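Alcohol dehydrogenase (Escherichia coli, PDB 5VM2) probably works as a zinc-containing, NAD(H)- or NADP(H)-dependent oxidoreductase acting on alcohol groups, although its specific substrate is unknown. Local coordinates at residues M158-L163 with M265-V270; I173-G178 with P255-R260; M183-C188 with T194-V199; A214-N219 with I226-Q231. All blocks are in the same frame, centred on the assembly; numbering follows the deposited sequence.

How the contacts relate
Contact 1 closes the longest loop: it brings the end of helix 145-163 back to strand 262-267, and the other three contacts all form within the chain between them. Contact 2 lies inside that span, joining strand 171-175 to segment 255-260. Inside contact 2, in series, come contact 3 (helix 179-190 with strand 195-200) and contact 4 (strand 216-219 with helix 225-232); none cross. All four reach one parallel sheet. A187 of contact 3 packs on M158 and A161 of contact 1 on one face of it, while C229 of contact 4 touches I173 and L257 of contact 2 on the other.

Contact 1 of 4, residues M158-L163 with M265-V270; sequences MHAAML and MIVGTV
A160 and V267 mark where the backbones come nearest, 6.6 Å between their CA atoms. The last turns of helix 145-163 run almost antiparallel to strand 262-267, at 168°, with the two short axes 9.6 Å apart. At V267 the strand finishes in an inverse gamma turn, closed by a weak bond of 3.0 Å from G268 N to I266 O.

The closest side-chain meeting is between A160 CB and V267 CG2, 3.5 Å apart. A lone methyl suits the helix here because it lets the branched valine come right up to the helix surface. A helix running antiparallel to the strand it covers is usual on the parallel sheet of a Rossmann fold. F242 of the neighbouring strand 238-243 completes the floor, touching A160, M265 and V267, and I180 of helix 179-190 also packs on V267.

M265 works differently. Its chain bends twice, at chi2 (-65°) and chi3 (-60°), and this curl delivers the CE methyl to the helix, 4.0 Å from L163 CB and 4.2 Å from A160 O. An unbranched, flexible thioether suits the place because it can curl and lay its terminal methyl on the helix. L163 meets it with CB alone; the CG of L163 is turned aside and lies over one face of the H159 ring, toward the rim. That imidazole is held in turn by a hydrogen bond between H159 ND1 and R296 NE.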
loop_
_atom_site.group_PDB
_atom_site.type_symbol
_atom_site.label_atom_id
_atom_site.label_comp_id
_atom_site.label_asym_id
_atom_site.label_seq_id
_atom_site.Cartn_x
_atom_site.Cartn_y
_atom_site.Cartn_z
ATOM N N MET A 158 -0.035 0.415 -8.451
ATOM C CA MET A 158 -0.776 0.387 -9.709
ATOM C C MET A 158 -1.458 1.724 -9.976
ATOM O O MET A 158 -1.435 2.226 -11.105
ATOM C CB MET A 158 -1.802 -0.745 -9.688
ATOM C CG MET A 158 -2.450 -1.024 -11.044
ATOM S SD MET A 158 -1.312 -1.727 -12.266
ATOM C CE MET A 158 -0.449 -2.918 -11.259
ATOM N N HIS A 159 -2.058 2.315 -8.941
ATOM C CA HIS A 159 -2.727 3.603 -9.083
ATOM C C HIS A 159 -1.734 4.700 -9.453
ATOM O O HIS A 159 -2.028 5.561 -10.290
ATOM C CB HIS A 159 -3.459 3.924 -7.773
ATOM C CG HIS A 159 -4.260 5.187 -7.804
ATOM N ND1 HIS A 159 -5.401 5.329 -8.563
ATOM C CD2 HIS A 159 -4.098 6.357 -7.141
ATOM C CE1 HIS A 159 -5.896 6.542 -8.384
ATOM N NE2 HIS A 159 -5.123 7.186 -7.524
ATOM N N ALA A 160 -0.541 4.673 -8.853
ATOM C CA ALA A 160 0.483 5.659 -9.191
ATOM C C ALA A 160 0.878 5.557 -10.660
ATOM O O ALA A 160 0.897 6.563 -11.385
ATOM C CB ALA A 160 1.705 5.473 -8.289
ATOM N N ALA A 161 1.185 4.343 -11.124
ATOM C CA ALA A 161 1.598 4.167 -12.513
ATOM C C ALA A 161 0.488 4.562 -13.478
ATOM O O ALA A 161 0.752 5.164 -14.528
ATOM C CB ALA A 161 2.027 2.717 -12.760
ATOM N N MET A 162 -0.759 4.226 -13.145
ATOM C CA MET A 162 -1.880 4.573 -14.015
ATOM C C MET A 162 -2.099 6.079 -14.038
ATOM O O MET A 162 -2.300 6.670 -15.105
ATOM C CB MET A 162 -3.148 3.855 -13.555
ATOM C CG MET A 162 -3.110 2.349 -13.721
ATOM S SD MET A 162 -3.740 1.875 -15.329
ATOM C CE MET A 162 -4.187 0.172 -15.018
ATOM N N LEU A 163 -2.068 6.712 -12.860
ATOM C CA LEU A 163 -2.178 8.166 -12.786
ATOM C C LEU A 163 -1.082 8.839 -13.597
ATOM O O LEU A 163 -1.318 9.862 -14.246
ATOM C CB LEU A 163 -2.106 8.628 -11.330
ATOM C CG LEU A 163 -3.410 8.869 -10.574
ATOM C CD1 LEU A 163 -3.144 9.719 -9.348
ATOM C CD2 LEU A 163 -4.433 9.530 -11.478
ATOM N N MET A 265 5.675 12.171 -9.356
ATOM C CA MET A 265 4.576 11.580 -8.604
ATOM C C MET A 265 5.038 11.342 -7.177
ATOM O O MET A 265 6.055 10.680 -6.957
ATOM C CB MET A 265 4.124 10.253 -9.217
ATOM C CG MET A 265 4.012 10.235 -10.729
ATOM S SD MET A 265 2.747 11.335 -11.362
ATOM C CE MET A 265 1.257 10.702 -10.586
ATOM N N ILE A 266 4.289 11.869 -6.220
ATOM C CA ILE A 266 4.571 11.677 -4.805
ATOM C C ILE A 266 3.606 10.611 -4.306
ATOM O O ILE A 266 2.417 10.873 -4.088
ATOM C CB ILE A 266 4.439 12.983 -4.024
ATOM C CG1 ILE A 266 5.458 13.991 -4.549
ATOM C CG2 ILE A 266 4.618 12.735 -2.545
ATOM C CD1 ILE A 266 5.231 15.370 -4.039
ATOM N N VAL A 267 4.122 9.398 -4.128
ATOM C CA VAL A 267 3.296 8.246 -3.783
ATOM C C VAL A 267 3.209 8.212 -2.260
ATOM O O VAL A 267 4.004 7.564 -1.580
ATOM C CB VAL A 267 3.848 6.957 -4.376
ATOM C CG1 VAL A 267 3.070 5.765 -3.859
ATOM C CG2 VAL A 267 3.779 7.028 -5.894
ATOM N N GLY A 268 2.238 8.951 -1.727
ATOM C CA GLY A 268 1.940 8.942 -0.310
ATOM C C GLY A 268 2.830 9.859 0.514
ATOM O O GLY A 268 3.836 10.402 0.054
ATOM N N THR A 269 2.405 10.056 1.766
ATOM C CA THR A 269 3.250 10.497 2.876
ATOM C C THR A 269 3.831 11.906 2.743
ATOM O O THR A 269 3.098 12.867 2.482
ATOM C CB THR A 269 4.385 9.488 3.084
ATOM O OG1 THR A 269 5.341 9.609 2.023
ATOM C CG2 THR A 269 3.839 8.059 3.118
ATOM N N VAL A 270 5.146 12.022 2.943
ATOM C CA VAL A 270 5.888 13.278 3.088
ATOM C C VAL A 270 5.385 14.022 4.320
ATOM O O VAL A 270 4.624 14.993 4.194
ATOM C CB VAL A 270 5.799 14.152 1.825
ATOM C CG1 VAL A 270 6.861 15.241 1.861
ATOM C CG2 VAL A 270 5.987 13.303 0.594
#

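Contact 2 of 4, residues I173-G178 with P255-R260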
loop_
_atom_site.group_PDB
_atom_site.type_symbol
_atom_site.label_atom_id
_atom_site.label_comp_id
_atom_site.label_asym_id
_atom_site.label_seq_id
_atom_site.Cartn_x
_atom_site.Cartn_y
_atom_site.Cartn_z
ATOM N N ILE A 173 12.215 6.821 -13.247
ATOM C CA ILE A 173 13.065 6.744 -12.067
ATOM C C ILE A 173 12.155 6.578 -10.863
ATOM O O ILE A 173 11.232 7.375 -10.663
ATOM C CB ILE A 173 13.946 7.990 -11.902
ATOM C CG1 ILE A 173 14.915 8.131 -13.076
ATOM C CG2 ILE A 173 14.707 7.911 -10.587
ATOM C CD1 ILE A 173 15.706 9.422 -13.056
ATOM N N ILE A 174 12.409 5.547 -10.069
ATOM C CA ILE A 174 11.672 5.297 -8.840
ATOM C C ILE A 174 12.618 5.536 -7.671
ATOM O O ILE A 174 13.628 4.835 -7.523
ATOM C CB ILE A 174 11.094 3.877 -8.817
ATOM C CG1 ILE A 174 10.042 3.746 -9.926
ATOM C CG2 ILE A 174 10.496 3.564 -7.455
ATOM C CD1 ILE A 174 9.517 2.371 -10.093
ATOM N N LEU A 175 12.304 6.538 -6.853
ATOM C CA LEU A 175 13.092 6.844 -5.664
ATOM C C LEU A 175 12.511 6.052 -4.498
ATOM O O LEU A 175 11.426 6.368 -3.997
ATOM C CB LEU A 175 13.087 8.343 -5.382
ATOM C CG LEU A 175 13.618 9.240 -6.506
ATOM C CD1 LEU A 175 13.564 10.704 -6.089
ATOM C CD2 LEU A 175 15.031 8.845 -6.911
ATOM N N GLY A 176 13.220 5.006 -4.086
ATOM C CA GLY A 176 12.747 4.159 -3.012
ATOM C C GLY A 176 12.453 2.755 -3.490
ATOM O O GLY A 176 11.697 2.558 -4.447
ATOM N N ALA A 177 13.063 1.770 -2.841
ATOM C CA ALA A 177 12.841 0.364 -3.147
ATOM C C ALA A 177 12.297 -0.378 -1.930
ATOM O O ALA A 177 12.546 -1.576 -1.758
ATOM C CB ALA A 177 14.123 -0.291 -3.659
ATOM N N GLY A 178 11.580 0.334 -1.065
ATOM C CA GLY A 178 10.748 -0.305 -0.072
ATOM C C GLY A 178 9.521 -0.906 -0.739
ATOM O O GLY A 178 9.410 -0.981 -1.963
ATOM N N PRO A 255 13.105 17.209 -8.467
ATOM C CA PRO A 255 13.239 18.277 -9.474
ATOM C C PRO A 255 14.465 18.140 -10.360
ATOM O O PRO A 255 14.410 18.474 -11.548
ATOM C CB PRO A 255 13.310 19.550 -8.617
ATOM C CG PRO A 255 12.555 19.216 -7.400
ATOM C CD PRO A 255 12.783 17.762 -7.135
ATOM N N TYR A 256 15.579 17.661 -9.808
ATOM C CA TYR A 256 16.818 17.531 -10.562
ATOM C C TYR A 256 16.850 16.298 -11.457
ATOM O O TYR A 256 17.809 16.133 -12.221
ATOM C CB TYR A 256 17.994 17.511 -9.584
ATOM C CG TYR A 256 18.057 18.771 -8.745
ATOM C CD1 TYR A 256 17.442 18.836 -7.502
ATOM C CD2 TYR A 256 18.711 19.901 -9.211
ATOM C CE1 TYR A 256 17.488 19.993 -6.741
ATOM C CE2 TYR A 256 18.767 21.064 -8.456
ATOM C CZ TYR A 256 18.153 21.102 -7.224
ATOM O OH TYR A 256 18.207 22.254 -6.476
ATOM N N LEU A 257 15.827 15.442 -11.397
ATOM C CA LEU A 257 15.838 14.162 -12.091
ATOM C C LEU A 257 14.838 14.062 -13.234
ATOM O O LEU A 257 14.948 13.132 -14.044
ATOM C CB LEU A 257 15.555 13.022 -11.099
ATOM C CG LEU A 257 16.496 12.918 -9.896
ATOM C CD1 LEU A 257 16.067 11.779 -8.991
ATOM C CD2 LEU A 257 17.924 12.720 -10.359
ATOM N N VAL A 258 13.877 14.980 -13.317
ATOM C CA VAL A 258 12.768 14.900 -14.265
ATOM C C VAL A 258 13.087 15.758 -15.481
ATOM O O VAL A 258 13.766 16.792 -15.386
ATOM C CB VAL A 258 11.446 15.342 -13.594
ATOM C CG1 VAL A 258 11.507 16.808 -13.209
ATOM C CG2 VAL A 258 10.235 15.072 -14.494
ATOM N N MET A 259 12.593 15.329 -16.638
ATOM C CA MET A 259 12.761 16.098 -17.860
ATOM C C MET A 259 11.732 17.224 -17.933
ATOM O O MET A 259 10.686 17.192 -17.276
ATOM C CB MET A 259 12.608 15.202 -19.087
ATOM C CG MET A 259 11.162 14.904 -19.439
ATOM S SD MET A 259 10.976 13.838 -20.886
ATOM C CE MET A 259 12.547 14.048 -21.705
ATOM N N ARG A 260 12.031 18.218 -18.767
ATOM C CA ARG A 260 11.049 19.258 -19.041
ATOM C C ARG A 260 9.762 18.631 -19.563
ATOM O O ARG A 260 9.787 17.649 -20.312
ATOM C CB ARG A 260 11.607 20.263 -20.047
ATOM C CG ARG A 260 12.033 19.646 -21.366
ATOM C CD ARG A 260 12.717 20.673 -22.249
ATOM N NE ARG A 260 13.915 21.221 -21.620
ATOM C CZ ARG A 260 14.483 22.369 -21.971
ATOM N NH1 ARG A 260 13.958 23.101 -22.945
ATOM N NH2 ARG A 260 15.573 22.790 -21.345
#
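I173, L175 and L257 carry this contact, and no ring or charged plane takes part in it. The one flat group involved is the backbone carbonyl of L257, where I173 CD1 lies 3.9 Å from L257 O. The same methyl is 4.1 Å from L257 CB, and the two side chains cross at about a right angle, so that the isoleucine tip rests against the root of the leucine.

L175 and L257 meet tip to tip instead. L257 CD1 is 3.7 Å from L175 CD2 and 4.0 Å from L175 CD1, so it touches both prongs of the leucine fork. I173 and L175, two residues apart on strand 171-175, point to the same side of the sheet, which gives L257 one partner near its base and another at its end. In L257, CG stands anti to the carbonyl carbon (chi1 -57°) and chi2 is extended at 178°, which carries CD1 out to L175.

Beyond L175 the strand runs into G176 and G178, part of what appears to be the glycine-rich turn of a dinucleotide-binding Rossmann fold. G176 has backbone angles that call for glycine, and G178 stands at the N-cap of the next helix. L257 itself precedes the short strand 258-259, and I226 and C229 of helix 225-232 also pack on it.

The side-chain meetings are apolar, and the sole polar atom touched, L257 O, faces a methyl, not a conventional hydrogen-bond donor. What joins segment 255-260 to the central strand is therefore burial of three hydrophobic side chains, a cohesion that depends on close fit rather than on bond direction.

Contact 3 of 4, residues M183-C188 with T194-V199; sequences MTLQAC and TEIAVV
L185 and C188 of helix 179-190 lie against I196 and V198 of strand 195-200, within a beta-alpha-beta unit of the Rossmann fold that starts from strand 171-175. The helix runs back over the strand at 175°, with their axes 9.9 Å apart, so one face of the helix meets every second residue of the strand.

I196 is the main bump. Its extended chain pushes the CD1 methyl into the hollow between L185 and C188, residues almost one turn apart on the helix. There I196 CD1 lies 3.9 Å from L185 CD1 and 3.8 Å from C188 CB. The second branch, I196 CG2, meets the same leucine methyl from the same side, 3.8 Å from L185 CD1, so both ends of the isoleucine bear on one methyl. Beta branching suits this place: it is at home in a strand and offers two methyls to one leucine.

L185 does not leave the helix aimed at the strand. With CG anti to the backbone N (chi1 158°) and a turn at chi2 (66°), its fork swings round to cross the isoleucine obliquely. C188 is slender enough to let the helix sit close at this point. I174 and I172 of the first strand extend the apolar floor, I174 touching both L185 and I196, I172 touching C188.

Further along the strand V198 is grazed more loosely, its CG2 methyl 4.3 Å from L185 CD1.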
loop_
_atom_site.group_PDB
_atom_site.type_symbol
_atom_site.label_atom_id
_atom_site.label_comp_id
_atom_site.label_asym_id
_atom_site.label_seq_id
_atom_site.Cartn_x
_atom_site.Cartn_y
_atom_site.Cartn_z
ATOM N N MET A 183 6.295 -2.136 -5.483
ATOM C CA MET A 183 4.973 -2.213 -6.103
ATOM C C MET A 183 4.876 -1.288 -7.309
ATOM O O MET A 183 4.328 -1.671 -8.349
ATOM C CB MET A 183 3.881 -1.863 -5.093
ATOM C CG MET A 183 3.741 -2.840 -3.934
ATOM S SD MET A 183 3.627 -4.553 -4.462
ATOM C CE MET A 183 3.128 -5.359 -2.937
ATOM N N THR A 184 5.385 -0.060 -7.176
ATOM C CA THR A 184 5.356 0.887 -8.288
ATOM C C THR A 184 6.191 0.382 -9.460
ATOM O O THR A 184 5.781 0.497 -10.621
ATOM C CB THR A 184 5.848 2.257 -7.818
ATOM O OG1 THR A 184 5.071 2.684 -6.689
ATOM C CG2 THR A 184 5.717 3.290 -8.937
ATOM N N LEU A 185 7.358 -0.201 -9.169
ATOM C CA LEU A 185 8.199 -0.795 -10.207
ATOM C C LEU A 185 7.440 -1.850 -11.006
ATOM O O LEU A 185 7.417 -1.817 -12.242
ATOM C CB LEU A 185 9.451 -1.391 -9.560
ATOM C CG LEU A 185 10.253 -2.480 -10.270
ATOM C CD1 LEU A 185 10.899 -1.921 -11.539
ATOM C CD2 LEU A 185 11.302 -3.058 -9.305
ATOM N N GLN A 186 6.809 -2.798 -10.315
ATOM C CA GLN A 186 6.076 -3.843 -11.018
ATOM C C GLN A 186 4.872 -3.272 -11.764
ATOM O O GLN A 186 4.533 -3.740 -12.859
ATOM C CB GLN A 186 5.660 -4.926 -10.028
ATOM C CG GLN A 186 6.855 -5.589 -9.360
ATOM C CD GLN A 186 6.514 -6.931 -8.773
ATOM O OE1 GLN A 186 6.407 -7.919 -9.491
ATOM N NE2 GLN A 186 6.341 -6.980 -7.456
ATOM N N ALA A 187 4.231 -2.243 -11.207
ATOM C CA ALA A 187 3.143 -1.595 -11.935
ATOM C C ALA A 187 3.656 -0.935 -13.210
ATOM O O ALA A 187 3.042 -1.068 -14.274
ATOM C CB ALA A 187 2.435 -0.577 -11.043
ATOM N N CYS A 188 4.796 -0.238 -13.129
ATOM C CA CYS A 188 5.373 0.367 -14.327
ATOM C C CYS A 188 5.690 -0.690 -15.378
ATOM O O CYS A 188 5.485 -0.463 -16.577
ATOM C CB CYS A 188 6.626 1.165 -13.973
ATOM S SG CYS A 188 6.289 2.665 -13.021
ATOM N N THR A 194 9.967 0.136 -20.239
ATOM C CA THR A 194 11.115 -0.735 -20.445
ATOM C C THR A 194 12.406 -0.209 -19.830
ATOM O O THR A 194 13.378 -0.969 -19.734
ATOM C CB THR A 194 11.351 -0.964 -21.946
ATOM O OG1 THR A 194 11.650 0.287 -22.577
ATOM C CG2 THR A 194 10.118 -1.581 -22.601
ATOM N N GLU A 195 12.453 1.062 -19.431
ATOM C CA GLU A 195 13.651 1.667 -18.848
ATOM C C GLU A 195 13.248 2.236 -17.494
ATOM O O GLU A 195 12.612 3.292 -17.421
ATOM C CB GLU A 195 14.243 2.741 -19.762
ATOM C CG GLU A 195 14.569 2.265 -21.167
ATOM C CD GLU A 195 15.850 1.460 -21.227
ATOM O OE1 GLU A 195 16.785 1.767 -20.455
ATOM O OE2 GLU A 195 15.919 0.516 -22.041
ATOM N N ILE A 196 13.599 1.522 -16.426
ATOM C CA ILE A 196 13.210 1.877 -15.068
ATOM C C ILE A 196 14.453 1.838 -14.195
ATOM O O ILE A 196 15.037 0.768 -14.001
ATOM C CB ILE A 196 12.146 0.922 -14.497
ATOM C CG1 ILE A 196 11.012 0.692 -15.498
ATOM C CG2 ILE A 196 11.605 1.463 -13.191
ATOM C CD1 ILE A 196 9.978 -0.310 -15.005
ATOM N N ALA A 197 14.831 2.985 -13.646
ATOM C CA ALA A 197 15.906 3.065 -12.668
ATOM C C ALA A 197 15.301 3.154 -11.274
ATOM O O ALA A 197 14.312 3.860 -11.064
ATOM C CB ALA A 197 16.807 4.273 -12.933
ATOM N N VAL A 198 15.877 2.413 -10.330
ATOM C CA VAL A 198 15.393 2.378 -8.954
ATOM C C VAL A 198 16.537 2.765 -8.028
ATOM O O VAL A 198 17.637 2.205 -8.124
ATOM C CB VAL A 198 14.832 0.994 -8.580
ATOM C CG1 VAL A 198 14.466 0.958 -7.105
ATOM C CG2 VAL A 198 13.626 0.657 -9.445
ATOM N N VAL A 199 16.271 3.710 -7.131
ATOM C CA VAL A 199 17.269 4.293 -6.243
ATOM C C VAL A 199 16.884 3.976 -4.806
ATOM O O VAL A 199 15.741 4.218 -4.399
ATOM C CB VAL A 199 17.372 5.817 -6.440
ATOM C CG1 VAL A 199 18.447 6.402 -5.542
ATOM C CG2 VAL A 199 17.628 6.156 -7.904
#

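Contact 4 of 4, residues A214-N219 with I226-Q231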
loop_
_atom_site.group_PDB
_atom_site.type_symbol
_atom_site.label_atom_id
_atom_site.label_comp_id
_atom_site.label_asym_id
_atom_site.label_seq_id
_atom_site.Cartn_x
_atom_site.Cartn_y
_atom_site.Cartn_z
ATOM N N ALA A 214 13.849 -4.057 -12.268
ATOM C CA ALA A 214 14.461 -2.752 -12.478
ATOM C C ALA A 214 15.516 -2.841 -13.574
ATOM O O ALA A 214 16.322 -3.774 -13.595
ATOM C CB ALA A 214 15.087 -2.247 -11.177
ATOM N N THR A 215 15.494 -1.880 -14.502
ATOM C CA THR A 215 16.514 -1.837 -15.550
ATOM C C THR A 215 17.888 -1.530 -14.966
ATOM O O THR A 215 18.882 -2.168 -15.318
ATOM C CB THR A 215 16.148 -0.789 -16.604
ATOM O OG1 THR A 215 14.870 -1.097 -17.169
ATOM C CG2 THR A 215 17.193 -0.752 -17.711
ATOM N N VAL A 216 17.966 -0.517 -14.108
ATOM C CA VAL A 216 19.204 -0.122 -13.447
ATOM C C VAL A 216 18.869 0.122 -11.983
ATOM O O VAL A 216 17.773 0.589 -11.666
ATOM C CB VAL A 216 19.818 1.141 -14.095
ATOM C CG1 VAL A 216 21.056 1.604 -13.339
ATOM C CG2 VAL A 216 20.157 0.890 -15.560
ATOM N N VAL A 217 19.788 -0.227 -11.087
ATOM C CA VAL A 217 19.634 0.050 -9.663
ATOM C C VAL A 217 20.789 0.938 -9.222
ATOM O O VAL A 217 21.928 0.762 -9.669
ATOM C CB VAL A 217 19.570 -1.245 -8.827
ATOM C CG1 VAL A 217 18.283 -2.002 -9.132
ATOM C CG2 VAL A 217 20.780 -2.121 -9.100
ATOM N N ILE A 218 20.491 1.900 -8.355
ATOM C CA ILE A 218 21.441 2.938 -7.980
ATOM C C ILE A 218 21.433 3.065 -6.464
ATOM O O ILE A 218 20.381 3.307 -5.860
ATOM C CB ILE A 218 21.109 4.285 -8.642
ATOM C CG1 ILE A 218 21.366 4.211 -10.151
ATOM C CG2 ILE A 218 21.920 5.412 -8.015
ATOM C CD1 ILE A 218 20.528 5.194 -10.967
ATOM N N ASN A 219 22.602 2.895 -5.852
ATOM C CA ASN A 219 22.738 3.030 -4.404
ATOM C C ASN A 219 23.177 4.460 -4.110
ATOM O O ASN A 219 24.354 4.803 -4.253
ATOM C CB ASN A 219 23.727 2.005 -3.863
ATOM C CG ASN A 219 23.836 2.042 -2.348
ATOM O OD1 ASN A 219 23.714 3.096 -1.729
ATOM N ND2 ASN A 219 24.059 0.884 -1.742
ATOM N N ILE A 226 22.228 11.821 -8.593
ATOM C CA ILE A 226 21.885 12.723 -9.685
ATOM C C ILE A 226 22.743 12.428 -10.910
ATOM O O ILE A 226 22.234 12.355 -12.035
ATOM C CB ILE A 226 22.009 14.183 -9.221
ATOM C CG1 ILE A 226 20.827 14.542 -8.313
ATOM C CG2 ILE A 226 22.064 15.119 -10.413
ATOM C CD1 ILE A 226 21.029 15.809 -7.507
ATOM N N ALA A 227 24.043 12.212 -10.710
ATOM C CA ALA A 227 24.924 11.890 -11.831
ATOM C C ALA A 227 24.530 10.570 -12.486
ATOM O O ALA A 227 24.474 10.464 -13.716
ATOM C CB ALA A 227 26.375 11.843 -11.356
ATOM N N ARG A 228 24.254 9.547 -11.674
ATOM C CA ARG A 228 23.878 8.248 -12.223
ATOM C C ARG A 228 22.560 8.327 -12.984
ATOM O O ARG A 228 22.394 7.675 -14.022
ATOM C CB ARG A 228 23.789 7.215 -11.101
ATOM C CG ARG A 228 25.137 6.873 -10.467
ATOM C CD ARG A 228 25.996 6.005 -11.388
ATOM N NE ARG A 228 25.311 4.772 -11.771
ATOM C CZ ARG A 228 24.758 4.561 -12.963
ATOM N NH1 ARG A 228 24.809 5.502 -13.897
ATOM N NH2 ARG A 228 24.148 3.411 -13.219
ATOM N N CYS A 229 21.610 9.122 -12.484
ATOM C CA CYS A 229 20.337 9.285 -13.179
ATOM C C CYS A 229 20.507 10.079 -14.470
ATOM O O CYS A 229 19.859 9.780 -15.479
ATOM C CB CYS A 229 19.323 9.965 -12.259
ATOM S SG CYS A 229 18.644 8.885 -10.971
ATOM N N GLN A 230 21.368 11.100 -14.455
ATOM C CA GLN A 230 21.624 11.863 -15.671
ATOM C C GLN A 230 22.275 10.992 -16.738
ATOM O O GLN A 230 21.976 11.128 -17.931
ATOM C CB GLN A 230 22.494 13.080 -15.355
ATOM C CG GLN A 230 21.737 14.223 -14.693
ATOM C CD GLN A 230 20.564 14.700 -15.528
ATOM O OE1 GLN A 230 19.426 14.274 -15.320
ATOM N NE2 GLN A 230 20.834 15.587 -16.480
ATOM N N GLN A 231 23.176 10.095 -16.330
ATOM C CA GLN A 231 23.694 9.101 -17.264
ATOM C C GLN A 231 22.570 8.211 -17.777
ATOM O O GLN A 231 22.452 7.968 -18.984
ATOM C CB GLN A 231 24.780 8.263 -16.590
ATOM C CG GLN A 231 25.253 7.087 -17.428
ATOM C CD GLN A 231 26.161 6.149 -16.658
ATOM O OE1 GLN A 231 26.755 6.528 -15.648
ATOM N NE2 GLN A 231 26.271 4.913 -17.132
HETATM O O HOH W 1 24.179 2.145 -10.555
#
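R228 and C229 are the residues of helix 225-232 that meet V216 and I218 of the edge strand 216-219. The helix runs against the strand at 164°, axes 9.4 Å apart. I226 comes first and points away from the strand, packing on Y256.

R228 does most of the work. Its CB sits 3.8 Å from I218 CD1, where the long isoleucine reaches the root of the arginine with its terminal methyl. Past CB the chain bends at chi2 (-73°) and chi3 (-57°), folding the guanidinium back along the strand until NH2 lies 3.6 Å from V216 CG1. One water, in the plane of the guanidinium at its edge, accepts a hydrogen bond from R228 NH2 (2.9 Å) and donates one to V217 O (2.8 Å), linking helix to strand backbone. The charge itself is paired outside the two segments: R228 NE forms a salt bridge with E223 OE2, while E223 OE1 accepts a bond from N219 N. Arginine suits the place because its aliphatic root covers I218 while its guanidinium, set obliquely to V216 CG1, reaches water and E223.

C229 follows, its SG 4.1 Å from I218 CD1; a small side chain fits this buried corner. Q231 closes the segment with CB at the guanidinium edge.

A partly polar helix laid over the outermost strand of a parallel sheet, and leading from it to strand 238-243, belongs to the crossover connection of a Rossmann fold.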